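Local coordinates for mevalonate kinase, putative (Leishmania major, PDB 2HFS), which probably catalyses the ATP-dependent phosphorylation of (R)-mevalonate to (R)-5-phosphomevalonate, a step toward isopentenyl diphosphate, at residues Asn16-Leu24 with Leu106-Ser117. Residues are numbered along the deposited sequence; the frame is centred on the assembly and turned at random.
Sequences NIGYGKVIL and LVPSSGIGASAS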
loop_
_atom_site.group_PDB
_atom_site.type_symbol
_atom_site.label_atom_id
_atom_site.label_comp_id
_atom_site.label_asym_id
_atom_site.label_seq_id
_atom_site.Cartn_x
_atom_site.Cartn_y
_atom_site.Cartn_z
ATOM N N ASN A 16 11.067 -13.732 5.035
ATOM C CA ASN A 16 10.864 -13.082 3.746
ATOM C C ASN A 16 9.513 -12.419 3.695
ATOM O O ASN A 16 8.499 -13.087 3.574
ATOM C CB ASN A 16 11.010 -14.091 2.621
ATOM C CG ASN A 16 12.381 -14.692 2.592
ATOM O OD1 ASN A 16 13.376 -13.995 2.346
ATOM N ND2 ASN A 16 12.458 -15.969 2.896
ATOM N N ILE A 17 9.524 -11.095 3.792
ATOM C CA ILE A 17 8.283 -10.357 3.928
ATOM C C ILE A 17 8.168 -9.218 2.914
ATOM O O ILE A 17 9.177 -8.766 2.352
ATOM C CB ILE A 17 8.173 -9.784 5.367
ATOM C CG1 ILE A 17 9.148 -8.615 5.556
ATOM C CG2 ILE A 17 8.380 -10.895 6.434
ATOM C CD1 ILE A 17 9.122 -7.983 6.933
ATOM N N GLY A 18 6.943 -8.725 2.756
ATOM C CA GLY A 18 6.658 -7.479 2.010
ATOM C C GLY A 18 5.726 -6.631 2.856
ATOM O O GLY A 18 4.738 -7.145 3.379
ATOM N N TYR A 19 6.054 -5.347 3.035
ATOM C CA TYR A 19 5.217 -4.470 3.858
ATOM C C TYR A 19 3.940 -4.031 3.150
ATOM O O TYR A 19 3.917 -3.936 1.914
ATOM C CB TYR A 19 6.007 -3.251 4.308
ATOM C CG TYR A 19 7.331 -3.573 4.958
ATOM C CD1 TYR A 19 7.395 -4.077 6.258
ATOM C CD2 TYR A 19 8.534 -3.393 4.261
ATOM C CE1 TYR A 19 8.624 -4.363 6.861
ATOM C CE2 TYR A 19 9.768 -3.679 4.865
ATOM C CZ TYR A 19 9.788 -4.155 6.169
ATOM O OH TYR A 19 10.988 -4.469 6.779
ATOM N N GLY A 20 2.881 -3.790 3.933
ATOM C CA GLY A 20 1.697 -3.087 3.435
ATOM C C GLY A 20 1.977 -1.624 3.149
ATOM O O GLY A 20 3.073 -1.141 3.420
ATOM N N LYS A 21 0.976 -0.926 2.608
ATOM C CA LYS A 21 1.140 0.443 2.112
ATOM C C LYS A 21 -0.107 1.287 2.326
ATOM O O LYS A 21 -1.217 0.834 2.052
ATOM C CB LYS A 21 1.432 0.426 0.599
ATOM C CG LYS A 21 1.458 1.836 -0.025
ATOM C CD LYS A 21 0.623 1.950 -1.303
ATOM C CE LYS A 21 -0.851 1.563 -1.112
ATOM N NZ LYS A 21 -1.673 1.864 -2.316
ATOM N N VAL A 22 0.080 2.526 2.777
ATOM C CA VAL A 22 -0.997 3.521 2.716
ATOM C C VAL A 22 -0.463 4.809 2.074
ATOM O O VAL A 22 0.698 5.140 2.227
ATOM C CB VAL A 22 -1.650 3.856 4.107
ATOM C CG1 VAL A 22 -2.051 2.585 4.856
ATOM C CG2 VAL A 22 -0.740 4.709 4.972
ATOM N N ILE A 23 -1.312 5.524 1.357
ATOM C CA ILE A 23 -0.912 6.831 0.864
ATOM C C ILE A 23 -1.321 7.893 1.874
ATOM O O ILE A 23 -2.515 8.075 2.158
ATOM C CB ILE A 23 -1.507 7.103 -0.523
ATOM C CG1 ILE A 23 -1.078 6.024 -1.508
ATOM C CG2 ILE A 23 -1.031 8.456 -1.020
ATOM C CD1 ILE A 23 -2.008 5.862 -2.673
ATOM N N LEU A 24 -0.329 8.573 2.444
ATOM C CA LEU A 24 -0.596 9.613 3.417
ATOM C C LEU A 24 -1.003 10.906 2.736
ATOM O O LEU A 24 -1.967 11.548 3.150
ATOM C CB LEU A 24 0.609 9.842 4.328
ATOM C CG LEU A 24 0.924 8.715 5.309
ATOM C CD1 LEU A 24 1.979 9.228 6.255
ATOM C CD2 LEU A 24 -0.336 8.269 6.067
ATOM N N LEU A 106 -0.468 -8.772 7.965
ATOM C CA LEU A 106 -1.166 -7.857 7.041
ATOM C C LEU A 106 -2.495 -8.428 6.559
ATOM O O LEU A 106 -2.559 -9.584 6.176
ATOM C CB LEU A 106 -0.298 -7.513 5.837
ATOM C CG LEU A 106 -0.796 -6.423 4.871
ATOM C CD1 LEU A 106 -0.895 -5.110 5.596
ATOM C CD2 LEU A 106 0.143 -6.299 3.653
ATOM N N VAL A 107 -3.538 -7.598 6.548
ATOM C CA VAL A 107 -4.867 -8.013 6.069
ATOM C C VAL A 107 -5.099 -7.562 4.615
ATOM O O VAL A 107 -5.387 -6.396 4.374
ATOM C CB VAL A 107 -6.006 -7.438 6.990
ATOM C CG1 VAL A 107 -7.442 -7.694 6.392
ATOM C CG2 VAL A 107 -5.877 -7.977 8.405
ATOM N N PRO A 108 -4.985 -8.466 3.639
ATOM C CA PRO A 108 -5.276 -8.087 2.256
ATOM C C PRO A 108 -6.693 -7.589 2.107
ATOM O O PRO A 108 -7.638 -8.220 2.614
ATOM C CB PRO A 108 -5.073 -9.389 1.478
ATOM C CG PRO A 108 -4.096 -10.162 2.304
ATOM C CD PRO A 108 -4.601 -9.883 3.735
ATOM N N SER A 109 -6.798 -6.427 1.477
ATOM C CA SER A 109 -8.038 -5.701 1.238
ATOM C C SER A 109 -7.658 -4.628 0.226
ATOM O O SER A 109 -6.510 -4.207 0.189
ATOM C CB SER A 109 -8.519 -5.045 2.541
ATOM O OG SER A 109 -9.798 -4.454 2.390
ATOM N N SER A 110 -8.603 -4.187 -0.598
ATOM C CA SER A 110 -8.335 -3.122 -1.554
ATOM C C SER A 110 -7.745 -1.864 -0.885
ATOM O O SER A 110 -8.255 -1.393 0.131
ATOM C CB SER A 110 -9.621 -2.790 -2.332
ATOM O OG SER A 110 -9.403 -1.732 -3.221
ATOM N N GLY A 111 -6.647 -1.359 -1.447
ATOM C CA GLY A 111 -6.034 -0.096 -0.995
ATOM C C GLY A 111 -4.763 -0.211 -0.156
ATOM O O GLY A 111 -3.992 0.765 -0.010
ATOM N N ILE A 112 -4.537 -1.397 0.402
ATOM C CA ILE A 112 -3.443 -1.636 1.348
ATOM C C ILE A 112 -2.144 -2.143 0.676
ATOM O O ILE A 112 -1.145 -2.458 1.367
ATOM C CB ILE A 112 -3.909 -2.624 2.417
ATOM C CG1 ILE A 112 -3.209 -2.350 3.755
ATOM C CG2 ILE A 112 -3.696 -4.065 1.937
ATOM C CD1 ILE A 112 -3.498 -0.942 4.374
ATOM N N GLY A 113 -2.164 -2.220 -0.654
ATOM C CA GLY A 113 -1.006 -2.689 -1.451
ATOM C C GLY A 113 -0.624 -4.150 -1.245
ATOM O O GLY A 113 0.550 -4.537 -1.392
ATOM N N ALA A 114 -1.624 -4.977 -0.938
ATOM C CA ALA A 114 -1.387 -6.367 -0.557
ATOM C C ALA A 114 -0.826 -7.217 -1.686
ATOM O O ALA A 114 -0.036 -8.143 -1.435
ATOM C CB ALA A 114 -2.663 -6.989 -0.005
ATOM N N SER A 115 -1.232 -6.926 -2.921
ATOM C CA SER A 115 -0.718 -7.687 -4.050
ATOM C C SER A 115 0.791 -7.458 -4.204
ATOM O O SER A 115 1.544 -8.415 -4.436
ATOM C CB SER A 115 -1.541 -7.450 -5.344
ATOM O OG SER A 115 -1.290 -6.200 -5.943
ATOM N N ALA A 116 1.241 -6.207 -4.044
ATOM C CA ALA A 116 2.676 -5.928 -4.006
ATOM C C ALA A 116 3.387 -6.635 -2.847
ATOM O O ALA A 116 4.461 -7.181 -3.049
ATOM C CB ALA A 116 2.957 -4.423 -3.974
ATOM N N SER A 117 2.793 -6.620 -1.649
ATOM C CA SER A 117 3.381 -7.300 -0.467
ATOM C C SER A 117 3.579 -8.773 -0.756
ATOM O O SER A 117 4.601 -9.355 -0.356
ATOM C CB SER A 117 2.526 -7.135 0.797
ATOM O OG SER A 117 1.947 -5.838 0.882
HETATM O O HOH W 1 -3.643 3.478 -0.131
#
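A buried contact of mixed main-chain and side-chain character holds the glycine-rich loop 109-113 and the first turn of helix 114-130 against strand 17-25, deep in the core of the molecule. Sequence and position match the GHMP kinase phosphate-binding loop, which in relatives wraps the ATP phosphates. Its central bond runs from Lys21 N to Ile112 O, 2.9 Å, with the donor standing 46° out of the carbonyl plane rather than on a lone pair. Ile112 CA answers with a CA-H...O contact to Lys21 O at 3.4 Å, and Ile112 CD1 lies alongside Val22 CG1, 3.8 Å away. At the start of helix 114-130, Ser117 OG sits 2.9 Å from Tyr19 O and 3.0 Å from Gly113 O, the carbonyl of the N-cap residue; which of the two takes its proton is not settled. A chi1 of -38° sets that hydroxyl anti to its own carbonyl carbon, facing the strand. Lacking a side chain, Gly20 lets Leu106 CD2 rest 3.6 Å from its CA. A kinked Lys21 chain carries CE past Gly111 O, 3.4 Å away, to bring NZ to its salt bridge with Asp158. A water donates to Gly111 O and is weakly bound by Lys21 NZ and Ile23 N. Ile112 O thus ties the loop directly to the strand's main chain and Gly111 O does so through water, which would leave loop and helix start placed to meet nucleotide phosphates, as in related kinases.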